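Local coordinates for protein pterin-4-alpha-carbinolamine dehydratase MoaB2 (Mycobacterium marinum, PDB 3RFQ) that probably acts in molybdenum cofactor biosynthesis as a MogA/MoaB-family protein, and may bind molybdopterin or a precursor, at residues Val93-Gly98 against Val153-Gly158; Glu113-Glu118 against Arg142-Val147. One frame throughout, in Å; residues are numbered along the deposited sequence.

Contact 1 (Val93-Gly98 against Val153-Gly158); sequences VVSVGG and VVNLAG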
ATOM      1  N   VAL C  93     -23.901  -3.852  11.254  1.00 16.71           N
ATOM      2  CA  VAL C  93     -24.005  -2.556  11.910  1.00 16.66           C
ATOM      3  C   VAL C  93     -22.785  -1.686  11.547  1.00 16.02           C
ATOM      4  O   VAL C  93     -21.652  -2.093  11.764  1.00 15.61           O
ATOM      5  CB  VAL C  93     -24.135  -2.681  13.450  1.00 17.40           C
ATOM      6  CG1 VAL C  93     -24.254  -1.260  14.121  1.00 18.22           C
ATOM      7  CG2 VAL C  93     -25.338  -3.535  13.818  1.00 15.76           C
ATOM      8  N   VAL C  94     -23.037  -0.494  11.009  1.00 15.52           N
ATOM      9  CA  VAL C  94     -21.981   0.481  10.788  1.00 14.10           C
ATOM     10  C   VAL C  94     -22.277   1.613  11.771  1.00 15.18           C
ATOM     11  O   VAL C  94     -23.359   2.191  11.717  1.00 16.70           O
ATOM     12  CB  VAL C  94     -22.005   0.993   9.316  1.00 14.00           C
ATOM     13  CG1 VAL C  94     -20.970   2.062   9.084  1.00 12.81           C
ATOM     14  CG2 VAL C  94     -21.790  -0.160   8.328  1.00 12.00           C
ATOM     15  N   SER C  95     -21.356   1.895  12.704  1.00 14.76           N
ATOM     16  CA  SER C  95     -21.459   3.089  13.563  1.00 14.62           C
ATOM     17  C   SER C  95     -20.583   4.203  12.973  1.00 14.03           C
ATOM     18  O   SER C  95     -19.621   3.924  12.275  1.00 11.77           O
ATOM     19  CB  SER C  95     -21.026   2.776  15.007  1.00 15.55           C
ATOM     20  OG  SER C  95     -19.633   2.474  15.095  1.00 15.96           O
ATOM     21  N   VAL C  96     -20.923   5.458  13.253  1.00 13.83           N
ATOM     22  CA  VAL C  96     -20.183   6.591  12.747  1.00 13.99           C
ATOM     23  C   VAL C  96     -19.874   7.527  13.912  1.00 15.50           C
ATOM     24  O   VAL C  96     -20.800   8.005  14.625  1.00 15.60           O
ATOM     25  CB  VAL C  96     -20.980   7.317  11.614  1.00 14.81           C
ATOM     26  CG1 VAL C  96     -20.486   8.738  11.388  1.00 17.98           C
ATOM     27  CG2 VAL C  96     -20.807   6.575  10.341  1.00 14.25           C
ATOM     28  N   GLY C  97     -18.584   7.783  14.128  1.00 14.67           N
ATOM     29  CA  GLY C  97     -18.175   8.704  15.211  1.00 15.51           C
ATOM     30  C   GLY C  97     -17.644   8.035  16.484  1.00 16.17           C
ATOM     31  O   GLY C  97     -17.823   6.807  16.705  1.00 15.09           O
ATOM     32  N   GLY C  98     -16.978   8.847  17.308  1.00 16.84           N
ATOM     33  CA  GLY C  98     -16.470   8.433  18.594  1.00 18.17           C
ATOM     34  C   GLY C  98     -15.249   7.530  18.534  1.00 18.92           C
ATOM     35  O   GLY C  98     -15.010   6.758  19.474  1.00 19.62           O
ATOM     36  N   VAL C 153     -20.133  -5.907  12.945  1.00 14.52           N
ATOM     37  CA  VAL C 153     -20.172  -4.516  13.436  1.00 14.59           C
ATOM     38  C   VAL C 153     -18.863  -3.842  13.042  1.00 14.21           C
ATOM     39  O   VAL C 153     -17.792  -4.372  13.303  1.00 14.92           O
ATOM     40  CB  VAL C 153     -20.243  -4.475  14.981  1.00 15.90           C
ATOM     41  CG1 VAL C 153     -20.228  -3.021  15.535  1.00 14.63           C
ATOM     42  CG2 VAL C 153     -21.454  -5.286  15.502  1.00 16.44           C
ATOM     43  N   VAL C 154     -18.962  -2.679  12.420  1.00 13.65           N
ATOM     44  CA  VAL C 154     -17.790  -1.917  11.965  1.00 13.63           C
ATOM     45  C   VAL C 154     -17.904  -0.486  12.470  1.00 13.33           C
ATOM     46  O   VAL C 154     -18.945   0.130  12.293  1.00 15.06           O
ATOM     47  CB  VAL C 154     -17.687  -1.965  10.402  1.00 13.50           C
ATOM     48  CG1 VAL C 154     -16.475  -1.132   9.893  1.00 11.66           C
ATOM     49  CG2 VAL C 154     -17.573  -3.451   9.935  1.00 11.02           C
ATOM     50  N   ASN C 155     -16.887   0.026  13.162  1.00 13.62           N
ATOM     51  CA  ASN C 155     -16.908   1.413  13.631  1.00 13.41           C
ATOM     52  C   ASN C 155     -16.166   2.255  12.619  1.00 13.01           C
ATOM     53  O   ASN C 155     -14.992   1.994  12.332  1.00 12.68           O
ATOM     54  CB  ASN C 155     -16.167   1.614  14.963  1.00 14.38           C
ATOM     55  CG  ASN C 155     -16.620   0.686  16.107  1.00 15.35           C
ATOM     56  OD1 ASN C 155     -15.764   0.228  16.851  1.00 15.77           O
ATOM     57  ND2 ASN C 155     -17.940   0.467  16.297  1.00 11.91           N
ATOM     58  N   LEU C 156     -16.814   3.277  12.075  1.00 12.93           N
ATOM     59  CA  LEU C 156     -16.089   4.273  11.256  1.00 12.67           C
ATOM     60  C   LEU C 156     -15.912   5.621  11.976  1.00 14.22           C
ATOM     61  O   LEU C 156     -16.744   6.004  12.818  1.00 14.71           O
ATOM     62  CB  LEU C 156     -16.827   4.498   9.933  1.00 12.04           C
ATOM     63  CG  LEU C 156     -17.137   3.281   9.058  1.00 10.06           C
ATOM     64  CD1 LEU C 156     -17.918   3.736   7.800  1.00  9.92           C
ATOM     65  CD2 LEU C 156     -15.857   2.556   8.680  1.00  9.29           C
ATOM     66  N   ALA C 157     -14.846   6.341  11.631  1.00 14.24           N
ATOM     67  CA  ALA C 157     -14.676   7.714  12.091  1.00 16.15           C
ATOM     68  C   ALA C 157     -15.797   8.629  11.582  1.00 16.60           C
ATOM     69  O   ALA C 157     -16.525   8.281  10.632  1.00 15.80           O
ATOM     70  CB  ALA C 157     -13.291   8.273  11.694  1.00 15.74           C
ATOM     71  N   GLY C 158     -15.940   9.789  12.217  1.00 17.94           N
ATOM     72  CA  GLY C 158     -17.077  10.669  11.935  1.00 18.79           C
ATOM     73  C   GLY C 158     -17.047  11.634  10.745  1.00 19.49           C
ATOM     74  O   GLY C 158     -18.107  12.092  10.309  1.00 20.62           O
TER
HETATM   75  O   HOH W   1     -17.981   4.684  14.892  1.00  5.34           O
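Val93 opens a parallel pairing with Val153, its carbonyl O taking the N-H of Val154 at 2.8 Å; the donor comes in almost head-on. Both side chains of this first pair turn to the face covered by helix 75-87, where Leu82 meets them. Val94 points to the other face, where helix 160-180 packs against Val154, Val96 and Leu156. Its CG1, anti to the backbone N (chi1 177°), slants across Leu156 and comes within 3.7 Å of CD1. Ser95 is bonded through its backbone on both sides, N to Val154 O at 3.0 Å and O to Leu156 N at 2.9 Å. Its hydroxyl, swung between backbone N and carbonyl carbon (chi1 67°), receives the amide N-H of Asn155 ND2 at 2.9 Å, lying 20° out of that amide plane. Asn155 ND2 also bonds Thr111 OG1, while OD1 accepts from the backbone N of Leu144. The same Ser95 OG donates to a water, which in turn donates to Gly97 O and Leu156 O. Val96 lays CG1 4.0 Å from Gly158 CA, and the N of Gly97 closes the ladder on Leu156 O at 2.9 Å. In this buried centre of the mixed sheet, then, the Ser95 hydroxyl and Asn155 amide are satisfied by each other, the water, Thr111 and Leu144, which should fix how both groups are rotated.

Contact 2 (Glu113-Glu118 against Arg142-Val147); sequences EILDRE and RGLAGV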
ATOM      1  N   GLU C 113     -16.703  -4.681  24.101  1.00 28.85           N
ATOM      2  CA  GLU C 113     -17.459  -5.450  25.088  1.00 31.60           C
ATOM      3  C   GLU C 113     -18.465  -6.410  24.485  1.00 30.96           C
ATOM      4  O   GLU C 113     -18.687  -7.500  25.015  1.00 32.06           O
ATOM      5  CB  GLU C 113     -18.194  -4.508  26.034  1.00 33.12           C
ATOM      6  CG  GLU C 113     -17.353  -4.047  27.179  1.00 37.83           C
ATOM      7  CD  GLU C 113     -16.750  -5.217  27.942  1.00 43.93           C
ATOM      8  OE1 GLU C 113     -17.536  -5.962  28.593  1.00 44.76           O
ATOM      9  OE2 GLU C 113     -15.497  -5.380  27.868  1.00 44.90           O
ATOM     10  N   ILE C 114     -19.077  -5.997  23.385  1.00 29.11           N
ATOM     11  CA  ILE C 114     -20.080  -6.825  22.753  1.00 28.97           C
ATOM     12  C   ILE C 114     -19.538  -7.731  21.637  1.00 28.00           C
ATOM     13  O   ILE C 114     -20.266  -8.611  21.201  1.00 29.05           O
ATOM     14  CB  ILE C 114     -21.301  -6.006  22.292  1.00 28.38           C
ATOM     15  CG1 ILE C 114     -20.919  -4.952  21.258  1.00 26.77           C
ATOM     16  CG2 ILE C 114     -21.909  -5.313  23.475  1.00 30.54           C
ATOM     17  CD1 ILE C 114     -21.092  -5.387  19.854  1.00 26.47           C
ATOM     18  N   LEU C 115     -18.291  -7.545  21.187  1.00 26.41           N
ATOM     19  CA  LEU C 115     -17.738  -8.422  20.134  1.00 25.24           C
ATOM     20  C   LEU C 115     -17.396  -9.838  20.619  1.00 27.11           C
ATOM     21  O   LEU C 115     -16.834 -10.001  21.696  1.00 27.93           O
ATOM     22  CB  LEU C 115     -16.528  -7.788  19.470  1.00 23.29           C
ATOM     23  CG  LEU C 115     -16.752  -6.536  18.608  1.00 21.55           C
ATOM     24  CD1 LEU C 115     -15.404  -6.071  18.053  1.00 19.48           C
ATOM     25  CD2 LEU C 115     -17.771  -6.777  17.487  1.00 16.58           C
ATOM     26  N   ASP C 116     -17.746 -10.859  19.835  1.00 27.49           N
ATOM     27  CA  ASP C 116     -17.316 -12.236  20.144  1.00 29.53           C
ATOM     28  C   ASP C 116     -15.902 -12.463  19.620  1.00 29.32           C
ATOM     29  O   ASP C 116     -15.082 -13.131  20.258  1.00 29.91           O
ATOM     30  CB  ASP C 116     -18.276 -13.301  19.566  1.00 30.31           C
ATOM     31  CG  ASP C 116     -19.651 -13.286  20.226  1.00 33.20           C
ATOM     32  OD1 ASP C 116     -19.745 -12.958  21.432  1.00 35.84           O
ATOM     33  OD2 ASP C 116     -20.654 -13.611  19.538  1.00 35.48           O
ATOM     34  N   ARG C 117     -15.629 -11.926  18.435  1.00 27.82           N
ATOM     35  CA  ARG C 117     -14.281 -11.939  17.912  1.00 28.00           C
ATOM     36  C   ARG C 117     -14.035 -10.765  16.963  1.00 25.99           C
ATOM     37  O   ARG C 117     -14.967 -10.195  16.391  1.00 25.30           O
ATOM     38  CB  ARG C 117     -13.957 -13.302  17.270  1.00 29.88           C
ATOM     39  CG  ARG C 117     -14.813 -13.685  16.091  1.00 29.74           C
ATOM     40  CD  ARG C 117     -15.011 -15.195  16.058  1.00 35.90           C
ATOM     41  NE  ARG C 117     -15.975 -15.531  15.008  1.00 40.20           N
ATOM     42  CZ  ARG C 117     -17.292 -15.699  15.190  1.00 41.23           C
ATOM     43  NH1 ARG C 117     -17.834 -15.591  16.405  1.00 41.89           N
ATOM     44  NH2 ARG C 117     -18.072 -15.990  14.149  1.00 38.54           N
ATOM     45  N   GLU C 118     -12.775 -10.393  16.838  1.00 25.20           N
ATOM     46  CA  GLU C 118     -12.377  -9.255  16.038  1.00 24.09           C
ATOM     47  C   GLU C 118     -11.896  -9.692  14.672  1.00 22.34           C
ATOM     48  O   GLU C 118     -11.314 -10.754  14.540  1.00 22.38           O
ATOM     49  CB  GLU C 118     -11.290  -8.470  16.765  1.00 24.12           C
ATOM     50  CG  GLU C 118     -11.914  -7.500  17.744  1.00 28.09           C
ATOM     51  CD  GLU C 118     -10.914  -6.629  18.462  1.00 32.63           C
ATOM     52  OE1 GLU C 118     -10.207  -5.827  17.791  1.00 30.80           O
ATOM     53  OE2 GLU C 118     -10.875  -6.748  19.713  1.00 36.11           O
ATOM     54  N   ARG C 142      -9.481   4.538  15.957  1.00 14.92           N
ATOM     55  CA  ARG C 142      -9.402   3.374  16.860  1.00 14.66           C
ATOM     56  C   ARG C 142     -10.643   2.466  16.719  1.00 13.62           C
ATOM     57  O   ARG C 142     -10.873   1.543  17.534  1.00 13.43           O
ATOM     58  CB  ARG C 142      -9.251   3.824  18.316  1.00 16.35           C
ATOM     59  CG  ARG C 142      -8.150   4.857  18.639  1.00 18.49           C
ATOM     60  CD  ARG C 142      -7.948   4.978  20.155  1.00 21.76           C
ATOM     61  NE  ARG C 142      -9.154   5.476  20.774  1.00 27.13           N
ATOM     62  CZ  ARG C 142      -9.964   4.792  21.591  1.00 27.94           C
ATOM     63  NH1 ARG C 142      -9.691   3.561  21.973  1.00 24.34           N
ATOM     64  NH2 ARG C 142     -11.056   5.384  22.056  1.00 29.43           N
ATOM     65  N   GLY C 143     -11.469   2.734  15.714  1.00 12.00           N
ATOM     66  CA  GLY C 143     -12.673   1.921  15.505  1.00 12.41           C
ATOM     67  C   GLY C 143     -12.333   0.450  15.312  1.00 12.66           C
ATOM     68  O   GLY C 143     -11.319   0.107  14.693  1.00 12.46           O
ATOM     69  N   LEU C 144     -13.174  -0.403  15.877  1.00 13.30           N
ATOM     70  CA  LEU C 144     -13.067  -1.848  15.738  1.00 13.27           C
ATOM     71  C   LEU C 144     -13.952  -2.428  14.647  1.00 12.71           C
ATOM     72  O   LEU C 144     -14.899  -1.786  14.160  1.00 11.27           O
ATOM     73  CB  LEU C 144     -13.496  -2.494  17.043  1.00 14.16           C
ATOM     74  CG  LEU C 144     -12.749  -1.981  18.274  1.00 15.25           C
ATOM     75  CD1 LEU C 144     -13.263  -2.736  19.490  1.00 15.84           C
ATOM     76  CD2 LEU C 144     -11.194  -2.086  18.124  1.00 13.97           C
ATOM     77  N   ALA C 145     -13.683  -3.680  14.306  1.00 12.64           N
ATOM     78  CA  ALA C 145     -14.571  -4.420  13.418  1.00 13.36           C
ATOM     79  C   ALA C 145     -14.565  -5.856  13.919  1.00 14.96           C
ATOM     80  O   ALA C 145     -13.526  -6.376  14.312  1.00 15.67           O
ATOM     81  CB  ALA C 145     -14.061  -4.377  12.002  1.00 11.35           C
ATOM     82  N   GLY C 146     -15.719  -6.490  13.897  1.00 15.69           N
ATOM     83  CA  GLY C 146     -15.814  -7.864  14.346  1.00 17.40           C
ATOM     84  C   GLY C 146     -17.222  -8.433  14.371  1.00 17.97           C
ATOM     85  O   GLY C 146     -18.188  -7.795  13.930  1.00 17.11           O
ATOM     86  N   VAL C 147     -17.331  -9.638  14.916  1.00 20.09           N
ATOM     87  CA  VAL C 147     -18.591 -10.351  14.944  1.00 21.49           C
ATOM     88  C   VAL C 147     -19.116 -10.469  16.364  1.00 23.69           C
ATOM     89  O   VAL C 147     -18.378 -10.808  17.303  1.00 23.95           O
ATOM     90  CB  VAL C 147     -18.471 -11.734  14.274  1.00 23.07           C
ATOM     91  CG1 VAL C 147     -19.785 -12.463  14.338  1.00 23.44           C
ATOM     92  CG2 VAL C 147     -18.090 -11.566  12.800  1.00 21.55           C
TER
HETATM   93  O   HOH W   2     -10.877  -4.567  15.122  1.00 14.71           O
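A classic beta bulge starts the edge strand of the sheet: Asp116 and Arg117 both face Val147, whose carbonyl O accepts two N-H groups in its own plane, Asp116 N at 2.6 Å and Arg117 N at 3.2 Å. The antiparallel pair is completed by Val147 N, which bonds Arg117 O at 2.8 Å. Just before the bulge, Leu115 reaches over the backbone of Gly146, CD2 resting 3.6 Å from its C, while CD1 touches CB of Leu144. The strands come close here, with Gly146 CA 3.2 Å from Arg117 O and 4.1 Å from Glu118 CA. On the opposite face of the strand pair, Arg117 runs alongside Val147, pointing the same way; with CG between backbone N and carbonyl carbon (chi1 62°) and the chain bent at chi2, one face of its guanidinium lies over the valine, NH2 being 3.9 Å from CG1. That NH2 bonds Val101 O of a second subunit, and Asp116 OD2 accepts from Gly149 N. The extended chain of Glu118 brings OE1 to Leu144 CD2 and to a water that donates to it and accepts from Ala145 N. The flat cation is thus steadied by valine against one face and by a carbonyl across the subunit boundary, joining this edge strand to the oligomer.

Contacts 1 and 2 lie with centres about 11 Å apart in one mixed sheet, contact 1 about 3 Å from the centre of the folded chain and contact 2, at an edge of the sheet, about 11 Å from it. Strands 151-156 and 145-148 are sheet neighbours that follow each other in sequence, and they connect the two: Val153 N to Gly146 O at 2.9 Å is a probable hydrogen bond, and Asn155 CB packs on Gly143 CA. Along the chain contact 2 is nested inside the loop closed by contact 1, because 113-118 and 142-147 both fall between strands 92-96 and 151-156. The parallel centre of the sheet is thus carried through an antiparallel extension to a subunit boundary.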